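Lipoxygenase (Cyanothece sp., PDB 5EK8) probably catalyses, with a non-heme iron, the insertion of molecular oxygen into polyunsaturated fatty acids, acting as a 9R-lipoxygenase. Local coordinates at residues F277-Y282 with G417-P422; L16-I21 with Q193-A198; S62-P67 with C374-R379. All blocks are in the same frame, centred on the assembly; numbering follows the deposited sequence.

Contact 1. Residues F277-Y282 with G417-P422. With NA (sodium ion), chain C.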
loop_
_atom_site.group_PDB
_atom_site.type_symbol
_atom_site.label_atom_id
_atom_site.label_comp_id
_atom_site.label_asym_id
_atom_site.label_seq_id
_atom_site.Cartn_x
_atom_site.Cartn_y
_atom_site.Cartn_z
ATOM N N PHE A 277 -8.513 -22.300 -3.713
ATOM C CA PHE A 277 -7.173 -21.962 -3.279
ATOM C C PHE A 277 -6.278 -23.185 -3.430
ATOM O O PHE A 277 -6.403 -24.157 -2.681
ATOM C CB PHE A 277 -7.179 -21.451 -1.839
ATOM C CG PHE A 277 -7.923 -20.156 -1.666
ATOM C CD1 PHE A 277 -7.495 -19.005 -2.312
ATOM C CD2 PHE A 277 -9.049 -20.088 -0.856
ATOM C CE1 PHE A 277 -8.175 -17.817 -2.162
ATOM C CE2 PHE A 277 -9.734 -18.901 -0.699
ATOM C CZ PHE A 277 -9.296 -17.761 -1.350
ATOM N N ILE A 278 -5.394 -23.128 -4.423
ATOM C CA ILE A 278 -4.468 -24.217 -4.719
ATOM C C ILE A 278 -3.023 -23.732 -4.630
ATOM O O ILE A 278 -2.657 -22.722 -5.228
ATOM C CB ILE A 278 -4.724 -24.824 -6.117
ATOM C CG1 ILE A 278 -5.983 -25.695 -6.101
ATOM C CG2 ILE A 278 -3.539 -25.652 -6.562
ATOM C CD1 ILE A 278 -7.235 -24.966 -6.510
ATOM N N TRP A 279 -2.207 -24.468 -3.885
ATOM C CA TRP A 279 -0.860 -24.021 -3.550
ATOM C C TRP A 279 0.217 -24.902 -4.174
ATOM O O TRP A 279 1.375 -24.865 -3.752
ATOM C CB TRP A 279 -0.688 -23.982 -2.027
ATOM C CG TRP A 279 -1.845 -23.338 -1.328
ATOM C CD1 TRP A 279 -2.993 -23.948 -0.903
ATOM C CD2 TRP A 279 -1.977 -21.954 -0.982
ATOM N NE1 TRP A 279 -3.830 -23.029 -0.314
ATOM C CE2 TRP A 279 -3.228 -21.797 -0.350
ATOM C CE3 TRP A 279 -1.157 -20.832 -1.146
ATOM C CZ2 TRP A 279 -3.679 -20.565 0.119
ATOM C CZ3 TRP A 279 -1.610 -19.607 -0.681
ATOM C CH2 TRP A 279 -2.856 -19.485 -0.054
ATOM N N ASP A 280 -0.162 -25.683 -5.183
ATOM C CA ASP A 280 0.773 -26.600 -5.839
ATOM C C ASP A 280 2.016 -25.884 -6.374
ATOM O O ASP A 280 3.079 -26.492 -6.531
ATOM C CB ASP A 280 0.081 -27.348 -6.978
ATOM C CG ASP A 280 -1.039 -28.240 -6.493
ATOM O OD1 ASP A 280 -1.958 -28.531 -7.286
ATOM O OD2 ASP A 280 -1.005 -28.643 -5.313
ATOM N N ASN A 281 1.873 -24.586 -6.626
ATOM C CA ASN A 281 2.940 -23.760 -7.181
ATOM C C ASN A 281 4.000 -23.300 -6.176
ATOM O O ASN A 281 5.033 -22.754 -6.563
ATOM C CB ASN A 281 2.328 -22.524 -7.837
ATOM C CG ASN A 281 2.743 -22.361 -9.273
ATOM O OD1 ASN A 281 3.014 -23.338 -9.974
ATOM N ND2 ASN A 281 2.799 -21.117 -9.726
ATOM N N TYR A 282 3.746 -23.509 -4.887
ATOM C CA TYR A 282 4.529 -22.828 -3.855
ATOM C C TYR A 282 5.220 -23.749 -2.857
ATOM O O TYR A 282 4.774 -24.869 -2.597
ATOM C CB TYR A 282 3.628 -21.843 -3.115
ATOM C CG TYR A 282 2.813 -21.014 -4.074
ATOM C CD1 TYR A 282 3.416 -20.041 -4.859
ATOM C CD2 TYR A 282 1.447 -21.222 -4.221
ATOM C CE1 TYR A 282 2.685 -19.286 -5.757
ATOM C CE2 TYR A 282 0.700 -20.464 -5.115
ATOM C CZ TYR A 282 1.329 -19.500 -5.883
ATOM O OH TYR A 282 0.601 -18.745 -6.775
ATOM N N GLY A 417 2.649 -17.533 7.889
ATOM C CA GLY A 417 2.133 -18.151 6.681
ATOM C C GLY A 417 2.741 -19.525 6.454
ATOM O O GLY A 417 3.863 -19.797 6.900
ATOM N N PRO A 418 2.006 -20.399 5.744
ATOM C CA PRO A 418 2.396 -21.793 5.493
ATOM C C PRO A 418 3.521 -21.935 4.467
ATOM O O PRO A 418 4.014 -23.040 4.225
ATOM C CB PRO A 418 1.109 -22.415 4.959
ATOM C CG PRO A 418 0.442 -21.282 4.255
ATOM C CD PRO A 418 0.740 -20.056 5.068
ATOM N N LEU A 419 3.921 -20.823 3.865
ATOM C CA LEU A 419 4.936 -20.860 2.826
ATOM C C LEU A 419 6.279 -20.362 3.325
ATOM O O LEU A 419 6.369 -19.712 4.364
ATOM C CB LEU A 419 4.493 -20.027 1.624
ATOM C CG LEU A 419 3.185 -20.493 0.984
ATOM C CD1 LEU A 419 2.878 -19.672 -0.263
ATOM C CD2 LEU A 419 3.244 -21.984 0.668
ATOM N N THR A 420 7.321 -20.679 2.568
ATOM C CA THR A 420 8.627 -20.078 2.775
ATOM C C THR A 420 8.576 -18.647 2.251
ATOM O O THR A 420 7.575 -18.231 1.662
ATOM C CB THR A 420 9.738 -20.866 2.057
ATOM O OG1 THR A 420 9.587 -20.723 0.641
ATOM C CG2 THR A 420 9.672 -22.340 2.426
ATOM N N TYR A 421 9.637 -17.881 2.474
ATOM C CA TYR A 421 9.695 -16.546 1.892
ATOM C C TYR A 421 9.660 -16.603 0.353
ATOM O O TYR A 421 8.928 -15.827 -0.266
ATOM C CB TYR A 421 10.932 -15.779 2.369
ATOM C CG TYR A 421 11.143 -14.494 1.607
ATOM C CD1 TYR A 421 10.328 -13.384 1.836
ATOM C CD2 TYR A 421 12.149 -14.389 0.645
ATOM C CE1 TYR A 421 10.514 -12.204 1.137
ATOM C CE2 TYR A 421 12.344 -13.214 -0.064
ATOM C CZ TYR A 421 11.522 -12.125 0.185
ATOM O OH TYR A 421 11.704 -10.952 -0.514
ATOM N N PRO A 422 10.439 -17.513 -0.272
ATOM C CA PRO A 422 10.297 -17.628 -1.731
ATOM C C PRO A 422 8.867 -17.907 -2.207
ATOM O O PRO A 422 8.481 -17.393 -3.255
ATOM C CB PRO A 422 11.217 -18.802 -2.076
ATOM C CG PRO A 422 12.284 -18.733 -1.052
ATOM C CD PRO A 422 11.603 -18.285 0.215
HETATM NA NA NA C . 6.492 -19.821 7.061
#

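Contact 2. Residues L16-I21 with Q193-A198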
loop_
_atom_site.group_PDB
_atom_site.type_symbol
_atom_site.label_atom_id
_atom_site.label_comp_id
_atom_site.label_asym_id
_atom_site.label_seq_id
_atom_site.Cartn_x
_atom_site.Cartn_y
_atom_site.Cartn_z
ATOM N N LEU A 16 11.159 -0.550 26.058
ATOM C CA LEU A 16 11.809 0.669 26.536
ATOM C C LEU A 16 11.827 1.772 25.479
ATOM O O LEU A 16 11.514 2.931 25.770
ATOM C CB LEU A 16 13.236 0.362 26.980
ATOM C CG LEU A 16 13.397 -0.618 28.142
ATOM C CD1 LEU A 16 14.871 -0.832 28.492
ATOM C CD2 LEU A 16 12.613 -0.144 29.360
ATOM N N VAL A 17 12.200 1.412 24.254
ATOM C CA VAL A 17 12.224 2.376 23.162
ATOM C C VAL A 17 10.849 3.011 22.993
ATOM O O VAL A 17 10.732 4.234 22.858
ATOM C CB VAL A 17 12.660 1.726 21.845
ATOM C CG1 VAL A 17 12.521 2.704 20.692
ATOM C CG2 VAL A 17 14.094 1.236 21.958
ATOM N N LEU A 18 9.809 2.181 23.025
ATOM C CA LEU A 18 8.456 2.698 22.892
ATOM C C LEU A 18 8.104 3.631 24.038
ATOM O O LEU A 18 7.334 4.568 23.852
ATOM C CB LEU A 18 7.455 1.551 22.802
ATOM C CG LEU A 18 7.485 0.884 21.420
ATOM C CD1 LEU A 18 6.631 -0.370 21.376
ATOM C CD2 LEU A 18 7.049 1.868 20.342
ATOM N N LYS A 19 8.675 3.383 25.213
ATOM C CA LYS A 19 8.480 4.293 26.340
ATOM C C LYS A 19 9.086 5.657 26.032
ATOM O O LYS A 19 8.469 6.691 26.282
ATOM C CB LYS A 19 9.107 3.736 27.619
ATOM C CG LYS A 19 8.763 2.292 27.922
ATOM C CD LYS A 19 7.283 2.091 28.152
ATOM C CE LYS A 19 6.986 0.634 28.463
ATOM N NZ LYS A 19 5.543 0.414 28.740
ATOM N N VAL A 20 10.301 5.646 25.488
ATOM C CA VAL A 20 11.013 6.883 25.179
ATOM C C VAL A 20 10.314 7.714 24.100
ATOM O O VAL A 20 10.196 8.935 24.226
ATOM C CB VAL A 20 12.454 6.599 24.724
ATOM C CG1 VAL A 20 13.221 7.899 24.556
ATOM C CG2 VAL A 20 13.158 5.701 25.725
ATOM N N ILE A 21 9.851 7.053 23.043
ATOM C CA ILE A 21 9.240 7.771 21.930
ATOM C C ILE A 21 7.843 8.273 22.280
ATOM O O ILE A 21 7.489 9.406 21.958
ATOM C CB ILE A 21 9.168 6.889 20.667
ATOM C CG1 ILE A 21 10.526 6.244 20.399
ATOM C CG2 ILE A 21 8.742 7.711 19.464
ATOM C CD1 ILE A 21 10.564 5.407 19.156
ATOM N N GLN A 193 -0.019 8.454 16.580
ATOM C CA GLN A 193 -0.979 7.359 16.679
ATOM C C GLN A 193 -0.261 6.015 16.650
ATOM O O GLN A 193 -0.574 5.111 17.437
ATOM C CB GLN A 193 -2.008 7.424 15.551
ATOM C CG GLN A 193 -3.008 8.548 15.690
ATOM C CD GLN A 193 -4.313 8.233 14.993
ATOM O OE1 GLN A 193 -4.549 7.092 14.588
ATOM N NE2 GLN A 193 -5.171 9.242 14.845
ATOM N N ALA A 194 0.708 5.891 15.751
ATOM C CA ALA A 194 1.460 4.645 15.653
ATOM C C ALA A 194 2.127 4.298 16.979
ATOM O O ALA A 194 1.929 3.207 17.523
ATOM C CB ALA A 194 2.499 4.730 14.544
ATOM N N TYR A 195 2.905 5.241 17.502
ATOM C CA TYR A 195 3.691 4.993 18.704
ATOM C C TYR A 195 2.799 4.793 19.923
ATOM O O TYR A 195 3.144 4.044 20.836
ATOM C CB TYR A 195 4.683 6.138 18.928
ATOM C CG TYR A 195 5.784 6.153 17.889
ATOM C CD1 TYR A 195 6.498 4.993 17.597
ATOM C CD2 TYR A 195 6.089 7.308 17.176
ATOM C CE1 TYR A 195 7.499 4.986 16.641
ATOM C CE2 TYR A 195 7.091 7.312 16.213
ATOM C CZ TYR A 195 7.793 6.145 15.949
ATOM O OH TYR A 195 8.789 6.136 14.992
ATOM N N ALA A 196 1.642 5.442 19.924
ATOM C CA ALA A 196 0.686 5.282 21.010
ATOM C C ALA A 196 0.114 3.869 21.015
ATOM O O ALA A 196 0.162 3.165 22.035
ATOM C CB ALA A 196 -0.426 6.303 20.888
ATOM N N SER A 197 -0.434 3.473 19.866
ATOM C CA SER A 197 -1.010 2.143 19.683
ATOM C C SER A 197 -0.002 1.063 20.062
ATOM O O SER A 197 -0.312 0.119 20.806
ATOM C CB SER A 197 -1.468 1.962 18.232
ATOM O OG SER A 197 -2.350 0.861 18.100
ATOM N N ALA A 198 1.215 1.224 19.554
ATOM C CA ALA A 198 2.284 0.285 19.846
ATOM C C ALA A 198 2.608 0.279 21.338
ATOM O O ALA A 198 2.875 -0.773 21.906
ATOM C CB ALA A 198 3.528 0.616 19.023
#

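Contact 3. Residues S62-P67 with C374-R379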
loop_
_atom_site.group_PDB
_atom_site.type_symbol
_atom_site.label_atom_id
_atom_site.label_comp_id
_atom_site.label_asym_id
_atom_site.label_seq_id
_atom_site.Cartn_x
_atom_site.Cartn_y
_atom_site.Cartn_z
ATOM N N SER A 62 19.177 10.759 -11.711
ATOM C CA SER A 62 20.398 9.966 -11.615
ATOM C C SER A 62 20.239 8.561 -12.213
ATOM O O SER A 62 21.214 7.978 -12.687
ATOM C CB SER A 62 20.854 9.858 -10.158
ATOM O OG SER A 62 19.880 9.195 -9.374
ATOM N N ASP A 63 19.018 8.025 -12.201
ATOM C CA ASP A 63 18.802 6.632 -12.602
ATOM C C ASP A 63 18.334 6.445 -14.048
ATOM O O ASP A 63 18.700 5.459 -14.685
ATOM C CB ASP A 63 17.809 5.943 -11.649
ATOM C CG ASP A 63 16.481 6.684 -11.515
ATOM O OD1 ASP A 63 15.628 6.209 -10.730
ATOM O OD2 ASP A 63 16.284 7.726 -12.175
ATOM N N THR A 64 17.534 7.373 -14.567
ATOM C CA THR A 64 17.056 7.268 -15.946
ATOM C C THR A 64 17.765 8.255 -16.869
ATOM O O THR A 64 17.665 8.153 -18.092
ATOM C CB THR A 64 15.534 7.506 -16.051
ATOM O OG1 THR A 64 15.223 8.850 -15.659
ATOM C CG2 THR A 64 14.770 6.525 -15.166
ATOM N N ASN A 65 18.478 9.207 -16.274
ATOM C CA ASN A 65 19.153 10.270 -17.018
ATOM C C ASN A 65 18.191 11.077 -17.895
ATOM O O ASN A 65 18.609 11.767 -18.826
ATOM C CB ASN A 65 20.291 9.696 -17.865
ATOM C CG ASN A 65 21.462 9.229 -17.023
ATOM O OD1 ASN A 65 21.774 9.826 -15.995
ATOM N ND2 ASN A 65 22.115 8.157 -17.453
ATOM N N LYS A 66 16.901 10.983 -17.581
ATOM C CA LYS A 66 15.887 11.839 -18.183
ATOM C C LYS A 66 15.928 13.193 -17.495
ATOM O O LYS A 66 16.416 13.298 -16.372
ATOM C CB LYS A 66 14.493 11.216 -18.062
ATOM C CG LYS A 66 14.267 9.998 -18.940
ATOM C CD LYS A 66 12.797 9.636 -18.982
ATOM C CE LYS A 66 12.553 8.423 -19.855
ATOM N NZ LYS A 66 11.103 8.100 -19.943
ATOM N N PRO A 67 15.427 14.239 -18.164
ATOM C CA PRO A 67 15.425 15.570 -17.551
ATOM C C PRO A 67 14.576 15.647 -16.290
ATOM O O PRO A 67 13.469 15.109 -16.261
ATOM C CB PRO A 67 14.842 16.466 -18.650
ATOM C CG PRO A 67 14.145 15.540 -19.588
ATOM C CD PRO A 67 14.938 14.274 -19.552
ATOM N N CYS A 374 4.505 9.129 -9.814
ATOM C CA CYS A 374 3.756 10.354 -9.567
ATOM C C CYS A 374 4.637 11.455 -9.008
ATOM O O CYS A 374 4.736 12.536 -9.589
ATOM C CB CYS A 374 2.600 10.085 -8.603
ATOM S SG CYS A 374 1.812 11.571 -7.949
ATOM N N PHE A 375 5.273 11.179 -7.875
ATOM C CA PHE A 375 6.115 12.178 -7.232
ATOM C C PHE A 375 7.346 12.486 -8.073
ATOM O O PHE A 375 7.961 13.539 -7.923
ATOM C CB PHE A 375 6.525 11.718 -5.830
ATOM C CG PHE A 375 5.441 11.887 -4.803
ATOM C CD1 PHE A 375 5.242 13.111 -4.185
ATOM C CD2 PHE A 375 4.611 10.831 -4.466
ATOM C CE1 PHE A 375 4.246 13.274 -3.246
ATOM C CE2 PHE A 375 3.613 10.989 -3.528
ATOM C CZ PHE A 375 3.431 12.212 -2.919
ATOM N N ARG A 376 7.697 11.566 -8.965
ATOM C CA ARG A 376 8.820 11.794 -9.859
ATOM C C ARG A 376 8.492 12.825 -10.927
ATOM O O ARG A 376 9.341 13.644 -11.271
ATOM C CB ARG A 376 9.258 10.493 -10.526
ATOM C CG ARG A 376 10.260 9.684 -9.732
ATOM C CD ARG A 376 10.586 8.376 -10.450
ATOM N NE ARG A 376 11.428 8.589 -11.620
ATOM C CZ ARG A 376 12.744 8.407 -11.627
ATOM N NH1 ARG A 376 13.364 7.999 -10.530
ATOM N NH2 ARG A 376 13.440 8.624 -12.733
ATOM N N ASN A 377 7.268 12.794 -11.451
ATOM C CA ASN A 377 6.991 13.550 -12.676
ATOM C C ASN A 377 5.840 14.562 -12.638
ATOM O O ASN A 377 5.654 15.317 -13.593
ATOM C CB ASN A 377 6.736 12.565 -13.822
ATOM C CG ASN A 377 7.899 11.612 -14.039
ATOM O OD1 ASN A 377 8.906 11.974 -14.645
ATOM N ND2 ASN A 377 7.760 10.385 -13.549
ATOM N N LEU A 378 5.072 14.590 -11.554
ATOM C CA LEU A 378 3.905 15.471 -11.497
ATOM C C LEU A 378 4.127 16.681 -10.592
ATOM O O LEU A 378 4.100 16.560 -9.367
ATOM C CB LEU A 378 2.674 14.690 -11.033
ATOM C CG LEU A 378 2.238 13.566 -11.974
ATOM C CD1 LEU A 378 0.956 12.906 -11.482
ATOM C CD2 LEU A 378 2.071 14.096 -13.396
ATOM N N ARG A 379 4.336 17.845 -11.204
ATOM C CA ARG A 379 4.563 19.087 -10.463
ATOM C C ARG A 379 3.623 20.215 -10.892
ATOM O O ARG A 379 2.717 20.592 -10.147
ATOM C CB ARG A 379 6.016 19.538 -10.622
ATOM C CG ARG A 379 6.930 18.998 -9.547
ATOM C CD ARG A 379 8.382 19.023 -9.970
ATOM N NE ARG A 379 8.999 17.734 -9.692
ATOM C CZ ARG A 379 9.437 16.899 -10.626
ATOM N NH1 ARG A 379 9.974 15.742 -10.275
ATOM N NH2 ARG A 379 9.351 17.227 -11.907
#

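Contact 1. Residues F277-Y282 with G417-P422
Leu419 reaches across to Trp279 and Tyr282, and its side chain makes nearly the whole contact. CB sets off toward the other segment without touching it. At CG the chain forks, and both methyls work: Leu419 CD2 lies 3.8 Å from Tyr282 CB, while Leu419 CD1 packs at 3.7 Å on the same Tyr282 CB. Leu419 CD1 also reaches the root of the tyrosine ring and, more loosely, the six-membered part of the indole, with Trp279 CE3 4.3 Å away. A branched aliphatic tip suits this place because it fills the angle between two aromatic residues. These belong to one type I beta turn, Trp279 to Tyr282, closed by Tyr282 N donating to Trp279 O at 3.0 Å. The leucine's CG stands anti to its own carbonyl carbon (chi1 -60°), keeping the side chain clear of the carbonyl oxygen, which serves a sodium site. There Leu419 O (2.7 Å from the sodium ion) and Gly417 O are joined by Val414 O and Asp285 OD1. Thr420 follows as N-cap of helix 421-432, whose Met427 touches all three residues of the cluster. The tyrosine ring leads away to hydrogen-bond the backbone N of Ile505 through OH, with Asn281 CB over one face.

Contact 2. Residues L16-I21 with Q193-A198
Leu18, the first residue of helix 2-21 in this segment to touch helix 188-214, reaches it with both methyls. Leu18 CD2 stands 4.0 Å from Ala198 CB. Leu18 CD1 comes near the same methyl and also lies 3.8 Å from Ala198 O, a carbonyl that already accepts from the hydroxyl of Thr202. The same Leu18 CD2 also approaches Tyr195 CD1 at 4.2 Å, the two side chains crossing at about a right angle. The small alanine is apt here: its single methyl lets the fork of the leucine settle close to the backbone of the second helix. Lys19 touches Asn199 and Pro203, further along helix 188-214.

Through this pair of segments the N-terminal helix 2-21 packs on helix 188-214, which follows the beta-rich region of the chain. The two helices run closer to antiparallel than to parallel, with 135° between their directions, and their segment axes approach to 9.6 Å, a usual spacing for helices packed through aliphatic and aromatic side chains. Leu18 and Ile21, three positions apart, occupy one flank of the first helix, as Tyr195 and Ala198 do on the second.

Ile21, about one turn on from Leu18, makes a CH-pi contact. Its CG2 sits over one face of the Tyr195 ring, 3.6 Å from the centroid and 13° off the normal, while Ile21 CD1 reaches Tyr195 CE1 at 4.0 Å. Beta-branching explains the fit: CG2, anti to the backbone N, drops onto the middle of the ring while CG1, anti to the carbonyl carbon (chi1 -49°), carries CD1 to another part of it. Ile30 of helix 24-36 touches both Ile21 and Tyr195, and on helix 188-214 the side chain of Ala198 lies about 9 Å from that of the iron ligand Ile668.

Contact 3. Residues S62-P67 with C374-R379
Arg376 grips Asp63 end-on with two nitrogens, one to each carboxylate oxygen, and this salt bridge is the firm part of the contact. Arg376 NH2 gives the straighter bond, 3.0 Å to Asp63 OD2 with an N-H...O angle of 159°; the oxygen lies in the guanidinium plane and is met on its syn side. Arg376 NH1 donates at 2.9 Å to the syn lone pair of Asp63 OD1, an oxygen that lies out of the guanidinium plane. The two flat groups are thus twisted, 39° apart, instead of coplanar. A bend at chi3 (73°) of the arginine chain turns the guanidinium to its partners, which also include Asp491 at NE and Trp163 O at NH1. Asp63 OD1 accepts further from Tyr165 N. Arginine suits this place because its separate N-H groups can serve several acceptors at once, and the two acids nearby are likely to stabilise its charge where it is buried. With an alanine here instead of aspartate, both Arg376 NH1 and NH2 would probably lose their carboxylate, and the guanidinium, still held by Asp491 and Trp163 O, would be freer to turn.

The other side is looser. Thr64 OG1 lies at the guanidinium edge, 3.4 Å from Arg376 NH2, at too poor an angle for a hydrogen bond; Thr64 CG2 merely rests 3.5 Å from Arg376 NH2. Beyond it, Asn65 points away on the exposed bend, and Lys66 sends its amine to Glu490 and Glu494 of helix 482-495. Here the loop between strands 53-61 and 72-79, consistent with the beta-rich PLAT domain of lipoxygenases, docks on the C-terminal end of the long helix 337-377, which bears the iron ligands His359 and His364: a salt-bridged contact probably joining the PLAT domain to the catalytic domain.

From the N terminus, helix 2-21 opens contact 2, and the loop after strand 53-61 then opens contact 3. Contact 2 closes first, when the chain comes back from the beta-rich region with helix 188-214. Only afterwards does 277-282 open contact 1, so contacts 2 and 1 follow in series. Contact 3 closes at 374-379, before 417-422 closes contact 1; contact 3 therefore crosses both others. Together they tie the N-terminal helix, the probable PLAT domain and the turn after strand 272-277 to the helical body. Their centres lie 34 to 37 Å apart, and none touches another.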